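PDB 1ZS4: transcriptional activator II from Enterobacteria phage lambda, which activates transcription of the phage repressor and integrase genes by binding their promoters as a homotetramer, so that the virus can establish latency. Local coordinates for residues Val34-Lys38 with Ser39-Arg43. Sequence-based numbering, arbitrary orientation.
With nucleotides of chain B; nucleotides of chain A.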
ATOM      1  N   VAL C  34       4.856  25.455  -1.403  1.00 14.46           N
ATOM      2  CA  VAL C  34       4.260  24.140  -1.615  1.00 13.29           C
ATOM      3  C   VAL C  34       3.694  23.986  -3.014  1.00 15.03           C
ATOM      4  O   VAL C  34       3.669  22.889  -3.572  1.00 17.41           O
ATOM      5  CB  VAL C  34       3.156  23.887  -0.581  1.00 12.77           C
ATOM      6  CG1 VAL C  34       2.362  22.623  -0.933  1.00 13.12           C
ATOM      7  CG2 VAL C  34       3.796  23.746   0.787  1.00 13.20           C
ATOM      8  N   GLY C  35       3.238  25.091  -3.581  1.00 13.20           N
ATOM      9  CA  GLY C  35       2.679  25.033  -4.913  1.00 14.58           C
ATOM     10  C   GLY C  35       1.167  24.897  -4.992  1.00 14.23           C
ATOM     11  O   GLY C  35       0.658  24.211  -5.879  1.00 16.56           O
ATOM     12  N   VAL C  36       0.446  25.508  -4.050  1.00 12.25           N
ATOM     13  CA  VAL C  36      -1.017  25.495  -4.065  1.00 11.49           C
ATOM     14  C   VAL C  36      -1.441  26.909  -3.681  1.00  9.21           C
ATOM     15  O   VAL C  36      -0.598  27.741  -3.350  1.00 11.82           O
ATOM     16  CB  VAL C  36      -1.628  24.488  -3.043  1.00 12.14           C
ATOM     17  CG1 VAL C  36      -1.262  23.051  -3.420  1.00 13.28           C
ATOM     18  CG2 VAL C  36      -1.125  24.806  -1.641  1.00 13.73           C
ATOM     19  N   ASP C  37      -2.735  27.190  -3.723  1.00 11.24           N
ATOM     20  CA  ASP C  37      -3.203  28.534  -3.371  1.00  9.73           C
ATOM     21  C   ASP C  37      -3.169  28.725  -1.863  1.00 10.20           C
ATOM     22  O   ASP C  37      -3.197  27.751  -1.112  1.00  9.16           O
ATOM     23  CB  ASP C  37      -4.631  28.750  -3.868  1.00 11.40           C
ATOM     24  CG  ASP C  37      -5.025  30.215  -3.865  1.00 12.43           C
ATOM     25  OD1 ASP C  37      -5.706  30.675  -2.935  1.00 11.97           O
ATOM     26  OD2 ASP C  37      -4.643  30.924  -4.811  1.00 11.89           O
ATOM     27  N   LYS C  38      -3.111  29.971  -1.411  1.00  9.30           N
ATOM     28  CA  LYS C  38      -3.109  30.208   0.029  1.00  9.80           C
ATOM     29  C   LYS C  38      -4.405  29.702   0.647  1.00 10.88           C
ATOM     30  O   LYS C  38      -4.423  29.360   1.828  1.00  9.99           O
ATOM     31  CB  LYS C  38      -2.936  31.694   0.341  1.00 11.61           C
ATOM     32  CG  LYS C  38      -3.947  32.606  -0.313  1.00 10.90           C
ATOM     33  CD  LYS C  38      -3.631  34.064   0.024  1.00 13.21           C
ATOM     34  CE  LYS C  38      -4.718  35.014  -0.489  1.00 11.29           C
ATOM     35  NZ  LYS C  38      -4.508  36.430  -0.023  1.00 12.70           N
ATOM     36  N   SER C  39      -5.479  29.646  -0.145  1.00 11.15           N
ATOM     37  CA  SER C  39      -6.766  29.164   0.362  1.00 10.47           C
ATOM     38  C   SER C  39      -6.658  27.683   0.707  1.00 10.27           C
ATOM     39  O   SER C  39      -7.364  27.192   1.602  1.00 10.65           O
ATOM     40  CB  SER C  39      -7.910  29.412  -0.650  1.00 11.89           C
ATOM     41  OG  SER C  39      -7.754  28.694  -1.877  1.00 10.50           O
ATOM     42  N   GLN C  40      -5.756  26.975   0.023  1.00  8.57           N
ATOM     43  CA  GLN C  40      -5.560  25.559   0.305  1.00  9.52           C
ATOM     44  C   GLN C  40      -4.771  25.399   1.610  1.00  7.96           C
ATOM     45  O   GLN C  40      -5.156  24.615   2.482  1.00 10.55           O
ATOM     46  CB  GLN C  40      -4.819  24.871  -0.850  1.00  8.44           C
ATOM     47  CG  GLN C  40      -5.760  24.097  -1.800  1.00  9.32           C
ATOM     48  CD  GLN C  40      -7.033  24.859  -2.116  1.00 10.05           C
ATOM     49  OE1 GLN C  40      -8.044  24.708  -1.423  1.00 11.56           O
ATOM     50  NE2 GLN C  40      -6.995  25.699  -3.158  1.00  9.64           N
ATOM     51  N   ILE C  41      -3.674  26.136   1.763  1.00  7.97           N
ATOM     52  CA  ILE C  41      -2.912  26.008   3.008  1.00  9.29           C
ATOM     53  C   ILE C  41      -3.847  26.353   4.169  1.00  9.61           C
ATOM     54  O   ILE C  41      -3.874  25.651   5.190  1.00  9.16           O
ATOM     55  CB  ILE C  41      -1.670  26.938   3.026  1.00  7.59           C
ATOM     56  CG1 ILE C  41      -0.713  26.541   1.888  1.00  7.28           C
ATOM     57  CG2 ILE C  41      -0.946  26.860   4.399  1.00  9.48           C
ATOM     58  CD1 ILE C  41      -0.340  25.070   1.905  1.00  9.37           C
ATOM     59  N   SER C  42      -4.644  27.403   3.987  1.00  9.87           N
ATOM     60  CA  SER C  42      -5.588  27.832   5.011  1.00 10.56           C
ATOM     61  C   SER C  42      -6.550  26.695   5.370  1.00 10.53           C
ATOM     62  O   SER C  42      -6.719  26.343   6.549  1.00 11.46           O
ATOM     63  CB  SER C  42      -6.384  29.044   4.501  1.00 12.15           C
ATOM     64  OG  SER C  42      -7.267  29.542   5.486  1.00 11.66           O
ATOM     65  N   ARG C  43      -7.165  26.093   4.352  1.00  8.54           N
ATOM     66  CA  ARG C  43      -8.116  25.020   4.600  1.00  9.00           C
ATOM     67  C   ARG C  43      -7.481  23.743   5.129  1.00  9.62           C
ATOM     68  O   ARG C  43      -8.100  23.030   5.926  1.00  8.74           O
ATOM     69  CB  ARG C  43      -8.948  24.759   3.337  1.00 10.56           C
ATOM     70  CG  ARG C  43     -10.004  25.857   3.154  1.00 12.77           C
ATOM     71  CD  ARG C  43     -10.776  25.839   1.834  1.00 15.76           C
ATOM     72  NE  ARG C  43     -11.961  26.689   1.995  1.00 16.98           N
ATOM     73  CZ  ARG C  43     -12.283  27.725   1.228  1.00 16.56           C
ATOM     74  NH1 ARG C  43     -11.514  28.069   0.200  1.00 15.61           N
ATOM     75  NH2 ARG C  43     -13.371  28.438   1.521  1.00 16.24           N
TER
ATOM     76  P    DG B  18      -4.706  25.187  -6.355  1.00 12.64           P
ATOM     77  OP1  DG B  18      -3.391  25.132  -7.024  1.00 13.73           O
ATOM     78  OP2  DG B  18      -4.776  25.567  -4.909  1.00 12.34           O
ATOM     79  O5'  DG B  18      -5.587  26.255  -7.151  1.00 12.18           O
ATOM     80  C5'  DG B  18      -5.731  26.126  -8.560  1.00 12.86           C
ATOM     81  C4'  DG B  18      -6.328  27.377  -9.168  1.00 13.54           C
ATOM     82  O4'  DG B  18      -7.700  27.537  -8.725  1.00 13.79           O
ATOM     83  C3'  DG B  18      -5.637  28.682  -8.786  1.00 13.38           C
ATOM     84  O3'  DG B  18      -5.697  29.567  -9.909  1.00 15.81           O
ATOM     85  C2'  DG B  18      -6.399  29.122  -7.547  1.00 13.39           C
ATOM     86  C1'  DG B  18      -7.819  28.630  -7.816  1.00 11.92           C
ATOM     87  N9   DG B  18      -8.523  28.144  -6.628  1.00 11.42           N
ATOM     88  C8   DG B  18      -7.991  27.417  -5.584  1.00 11.30           C
ATOM     89  N7   DG B  18      -8.864  27.153  -4.647  1.00 10.08           N
ATOM     90  C5   DG B  18     -10.044  27.734  -5.104  1.00 11.46           C
ATOM     91  C6   DG B  18     -11.344  27.783  -4.515  1.00 12.62           C
ATOM     92  O6   DG B  18     -11.733  27.299  -3.433  1.00 10.37           O
ATOM     93  N1   DG B  18     -12.238  28.479  -5.317  1.00 12.87           N
ATOM     94  C2   DG B  18     -11.940  29.047  -6.528  1.00 12.93           C
ATOM     95  N2   DG B  18     -12.954  29.680  -7.138  1.00 14.23           N
ATOM     96  N3   DG B  18     -10.745  29.002  -7.094  1.00 12.34           N
ATOM     97  C4   DG B  18      -9.849  28.339  -6.330  1.00 12.54           C
TER
ATOM     98  P    DT A   9     -12.842  31.098   8.028  1.00 20.79           P
ATOM     99  OP1  DT A   9     -13.708  31.309   9.215  1.00 22.93           O
ATOM    100  OP2  DT A   9     -12.212  29.776   7.808  1.00 20.76           O
ATOM    101  O5'  DT A   9     -13.686  31.476   6.726  1.00 21.96           O
ATOM    102  C5'  DT A   9     -14.178  32.797   6.599  1.00 23.90           C
ATOM    103  C4'  DT A   9     -15.008  32.987   5.350  1.00 23.41           C
ATOM    104  O4'  DT A   9     -14.162  33.241   4.194  1.00 22.71           O
ATOM    105  C3'  DT A   9     -15.861  31.779   4.954  1.00 24.10           C
ATOM    106  O3'  DT A   9     -17.013  32.294   4.288  1.00 27.65           O
ATOM    107  C2'  DT A   9     -14.950  31.024   3.996  1.00 24.07           C
ATOM    108  C1'  DT A   9     -14.296  32.181   3.256  1.00 20.10           C
ATOM    109  N1   DT A   9     -13.007  31.986   2.568  1.00 17.19           N
ATOM    110  C2   DT A   9     -12.764  32.732   1.428  1.00 17.32           C
ATOM    111  O2   DT A   9     -13.562  33.522   0.952  1.00 16.23           O
ATOM    112  N3   DT A   9     -11.539  32.526   0.861  1.00 14.91           N
ATOM    113  C4   DT A   9     -10.550  31.680   1.303  1.00 14.03           C
ATOM    114  O4   DT A   9      -9.484  31.628   0.698  1.00 13.43           O
ATOM    115  C5   DT A   9     -10.871  30.917   2.487  1.00 12.08           C
ATOM    116  C7   DT A   9      -9.855  29.959   3.032  1.00 14.65           C
ATOM    117  C6   DT A   9     -12.070  31.101   3.053  1.00 14.23           C
ATOM    118  P    DT A   8      -6.045  31.579   8.184  1.00 13.80           P
ATOM    119  OP1  DT A   8      -6.243  31.075   9.572  1.00 14.33           O
ATOM    120  OP2  DT A   8      -5.425  30.692   7.177  1.00 13.61           O
ATOM    121  O5'  DT A   8      -7.470  32.088   7.679  1.00 16.33           O
ATOM    122  C5'  DT A   8      -8.150  33.077   8.441  1.00 15.80           C
ATOM    123  C4'  DT A   8      -9.579  33.298   7.987  1.00 18.10           C
ATOM    124  O4'  DT A   8      -9.607  34.026   6.726  1.00 18.27           O
ATOM    125  C3'  DT A   8     -10.389  32.027   7.722  1.00 18.28           C
ATOM    126  O3'  DT A   8     -11.759  32.276   8.082  1.00 18.82           O
ATOM    127  C2'  DT A   8     -10.181  31.790   6.229  1.00 17.85           C
ATOM    128  C1'  DT A   8     -10.165  33.218   5.695  1.00 14.76           C
ATOM    129  N1   DT A   8      -9.464  33.525   4.417  1.00 13.45           N
ATOM    130  C2   DT A   8     -10.112  34.354   3.511  1.00 12.94           C
ATOM    131  O2   DT A   8     -11.238  34.808   3.689  1.00 13.98           O
ATOM    132  N3   DT A   8      -9.392  34.635   2.377  1.00 12.70           N
ATOM    133  C4   DT A   8      -8.134  34.175   2.056  1.00 11.81           C
ATOM    134  O4   DT A   8      -7.608  34.513   1.005  1.00 14.41           O
ATOM    135  C5   DT A   8      -7.521  33.299   3.031  1.00 11.44           C
ATOM    136  C7   DT A   8      -6.158  32.747   2.735  1.00  9.62           C
ATOM    137  C6   DT A   8      -8.203  33.019   4.150  1.00 11.42           C
TER
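Ser39 meets the N-cap residue of helix 38-47, Asp37, with both backbone and side chain. Its N donates to Asp37 OD1 at 3.0 Å and 166°, on the anti side of the carboxylate and somewhat out of its plane, while Ser39 OG lies 3.0 Å from the same Asp37 OD1 and is also hydrogen-bonded to a cytosine base. With CG anti to the backbone N (chi1 -165°), Asp37 places OD1 beside Ser39 N for this capping bond. Gln40 N donates to Asp37 O, and the Gln40 chain, bent at chi2 (42°), carries NE2 to two acceptors of DG18 of chain B, OP2 and N7, each 2.8 Å away. Asp37 N donates to that same OP2 at 2.9 Å, so two N-H donors, one backbone and one side-chain, hold this one phosphate oxygen. This is the turn and recognition helix of a helix-turn-helix, docked in the DNA major groove. On the protein side Ile41 CD1 packs at 3.6 Å on Val36 CG2, the two side chains crossing at about a right angle, and Ile41 also touches Thr30 and Ala31 of helix 27-34. Ser42 N closes the next turn on Lys38 O, and Ser42 OG bonds to OP2 of DT8 of chain A at 2.8 Å. C5 of DT9 of chain A lies 3.4 Å above the Arg43 guanidinium plane, toward the rim of that group, with Arg43 NH2 bonded to a guanine N7; Lys38 NZ is hydrogen-bonded to a guanine N7.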